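Local structure of Lip_vut3, C2L (Metagenome, 6NKD) at residues P63-M66 and E67-K71. The protein probably hydrolyses lipid esters as a GDSL-family lipase, consistent with a part in spore germination and with lysophospholipase activity. Numbering follows the deposited sequence.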
ATOM      1  N   PRO A  63     -25.428   9.653   3.199  1.00105.15           N
ATOM      2  CA  PRO A  63     -26.306   9.822   2.029  1.00104.42           C
ATOM      3  C   PRO A  63     -25.819   9.082   0.796  1.00 99.61           C
ATOM      4  O   PRO A  63     -26.631   8.484   0.081  1.00 98.35           O
ATOM      5  CB  PRO A  63     -26.319  11.345   1.823  1.00108.83           C
ATOM      6  CG  PRO A  63     -25.065  11.831   2.473  1.00109.17           C
ATOM      7  CD  PRO A  63     -24.835  10.925   3.644  1.00107.03           C
ATOM      8  N   PHE A  64     -24.511   9.090   0.531  1.00 96.83           N
ATOM      9  CA  PHE A  64     -23.999   8.394  -0.645  1.00 93.95           C
ATOM     10  C   PHE A  64     -24.075   6.883  -0.473  1.00 89.28           C
ATOM     11  O   PHE A  64     -24.325   6.154  -1.441  1.00 88.66           O
ATOM     12  CB  PHE A  64     -22.564   8.831  -0.933  1.00 92.32           C
ATOM     13  CG  PHE A  64     -21.949   8.143  -2.119  1.00 88.95           C
ATOM     14  CD1 PHE A  64     -22.491   8.300  -3.384  1.00 89.59           C
ATOM     15  CD2 PHE A  64     -20.826   7.348  -1.971  1.00 84.86           C
ATOM     16  CE1 PHE A  64     -21.927   7.671  -4.478  1.00 87.22           C
ATOM     17  CE2 PHE A  64     -20.257   6.716  -3.062  1.00 82.96           C
ATOM     18  CZ  PHE A  64     -20.810   6.879  -4.317  1.00 82.62           C
ATOM     19  N   ILE A  65     -23.863   6.392   0.748  1.00 85.52           N
ATOM     20  CA  ILE A  65     -23.942   4.956   0.985  1.00 79.54           C
ATOM     21  C   ILE A  65     -25.392   4.486   0.929  1.00 81.43           C
ATOM     22  O   ILE A  65     -25.683   3.388   0.442  1.00 78.75           O
ATOM     23  CB  ILE A  65     -23.271   4.599   2.323  1.00 75.68           C
ATOM     24  CG1 ILE A  65     -21.813   5.064   2.316  1.00 74.16           C
ATOM     25  CG2 ILE A  65     -23.352   3.101   2.584  1.00 70.63           C
ATOM     26  CD1 ILE A  65     -21.024   4.643   3.534  1.00 71.30           C
HETATM   27  N   MSE A  66     -26.320   5.308   1.407  1.00 86.50           N
HETATM   28  CA  MSE A  66     -27.734   4.961   1.342  1.00 89.51           C
HETATM   29  C   MSE A  66     -28.207   4.909  -0.104  1.00 92.72           C
HETATM   30  O   MSE A  66     -29.097   4.131  -0.447  1.00 93.30           O
HETATM   31  CB  MSE A  66     -28.581   5.956   2.135  1.00 94.05           C
HETATM   32  CG  MSE A  66     -29.468   5.287   3.163  1.00 94.66           C
HETATM   33 SE   MSE A  66     -30.810   6.451   3.958  0.53101.68          SE
HETATM   34  CE  MSE A  66     -32.228   6.222   2.638  1.00104.49           C
ATOM     35  N   GLU A  67     -27.604   5.752  -0.944  1.00 95.80           N
ATOM     36  CA  GLU A  67     -27.910   5.724  -2.371  1.00 99.00           C
ATOM     37  C   GLU A  67     -27.578   4.365  -2.973  1.00 94.07           C
ATOM     38  O   GLU A  67     -28.409   3.755  -3.658  1.00 95.05           O
ATOM     39  CB  GLU A  67     -27.142   6.834  -3.092  1.00104.03           C
ATOM     40  CG  GLU A  67     -27.709   8.230  -2.893  1.00111.78           C
ATOM     41  CD  GLU A  67     -28.742   8.592  -3.941  1.00120.95           C
ATOM     42  OE1 GLU A  67     -28.842   7.866  -4.951  1.00122.69           O
ATOM     43  OE2 GLU A  67     -29.452   9.604  -3.756  1.00126.78           O
ATOM     44  N   GLN A  68     -26.367   3.866  -2.714  1.00 88.95           N
ATOM     45  CA  GLN A  68     -25.937   2.612  -3.325  1.00 85.39           C
ATOM     46  C   GLN A  68     -26.619   1.407  -2.692  1.00 82.28           C
ATOM     47  O   GLN A  68     -26.789   0.377  -3.354  1.00 81.42           O
ATOM     48  CB  GLN A  68     -24.418   2.478  -3.229  1.00 82.53           C
ATOM     49  CG  GLN A  68     -23.663   3.693  -3.739  1.00 85.70           C
ATOM     50  CD  GLN A  68     -24.039   4.059  -5.162  1.00 89.85           C
ATOM     51  OE1 GLN A  68     -24.152   3.193  -6.031  1.00 89.58           O
ATOM     52  NE2 GLN A  68     -24.241   5.349  -5.407  1.00 93.91           N
ATOM     53  N   VAL A  69     -27.010   1.508  -1.419  1.00 80.96           N
ATOM     54  CA  VAL A  69     -27.722   0.406  -0.780  1.00 79.08           C
ATOM     55  C   VAL A  69     -29.147   0.314  -1.310  1.00 82.75           C
ATOM     56  O   VAL A  69     -29.673  -0.784  -1.534  1.00 81.92           O
ATOM     57  CB  VAL A  69     -27.690   0.566   0.751  1.00 78.69           C
ATOM     58  CG1 VAL A  69     -28.653  -0.409   1.416  1.00 78.32           C
ATOM     59  CG2 VAL A  69     -26.277   0.354   1.273  1.00 75.25           C
ATOM     60  N   LYS A  70     -29.792   1.463  -1.531  1.00 87.77           N
ATOM     61  CA  LYS A  70     -31.158   1.457  -2.045  1.00 92.58           C
ATOM     62  C   LYS A  70     -31.218   0.869  -3.449  1.00 94.17           C
ATOM     63  O   LYS A  70     -32.144   0.117  -3.777  1.00 95.93           O
ATOM     64  CB  LYS A  70     -31.726   2.876  -2.034  1.00 96.77           C
ATOM     65  CG  LYS A  70     -33.153   2.977  -2.545  1.00101.04           C
ATOM     66  CD  LYS A  70     -33.622   4.420  -2.589  1.00105.26           C
ATOM     67  CE  LYS A  70     -35.074   4.512  -3.022  1.00109.56           C
ATOM     68  NZ  LYS A  70     -35.975   3.805  -2.071  1.00108.35           N
ATOM     69  N   LYS A  71     -30.238   1.196  -4.292  1.00 94.76           N
ATOM     70  CA  LYS A  71     -30.183   0.666  -5.648  1.00 97.17           C
ATOM     71  C   LYS A  71     -29.671  -0.766  -5.705  1.00 92.62           C
ATOM     72  O   LYS A  71     -29.795  -1.408  -6.753  1.00 93.60           O
ATOM     73  CB  LYS A  71     -29.292   1.549  -6.525  1.00101.32           C
ATOM     74  CG  LYS A  71     -29.699   3.011  -6.568  1.00109.74           C
ATOM     75  CD  LYS A  71     -28.701   3.850  -7.362  1.00115.81           C
ATOM     76  CE  LYS A  71     -27.324   3.865  -6.708  1.00113.50           C
ATOM     77  NZ  LYS A  71     -26.424   2.785  -7.206  1.00111.52           N
TER
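Phe64 and Gln68 face each other one turn apart on the short alpha-helix 63-71, which leads into strand 74-77 of the parallel sheet in this SGNH-hydrolase fold. The helical assignment rests on the i to i+4 bonds: Glu67 N to Pro63 O (3.1 Å), Val69 N to Ile65 O (3.0 Å) and Lys70 N to Met66 O (3.0 Å), whereas Gln68 N to Phe64 O is weak. Phe64 holds CG anti to its own N, and although its CB starts away from the next turn, the ring returns to it. Gln68 CG lies over one ring face, displaced toward the rim, while Gln68 NE2 comes to 3.4 Å from Phe64 CE1. With the ring and amide planes turned 47° apart, this is an oblique crossing and not a parallel stack. The bend of Gln68 at chi2 (-55°) carries its amide past the rim, so that NE2 stands above the ring plane but outside the ring outline, on the CE1 side. Ile65 and Val69 meet by their branches, CG2 to CG2 at 4.2 Å, the sole apolar side-chain contact between 63-66 and 67-71.

Two flanks of the helix meet the rest of the chain: Ile65 and Gln68 touch Phe46 of strand 41-47, and Met66 (selenomethionine), Val69 and Lys70 pack on Ile121 of helix 98-122. Phe64 and Ile65 also rest on Phe21 of a second subunit, so this surface contributes to the assembly. Nothing here adjoins the predicted catalytic residues.

Three residues on from Gln68, Lys71 curls its chain back to the amide: Lys71 NZ donates to Gln68 OE1 at 2.6 Å, with the nitrogen 50° out of the carbonyl plane.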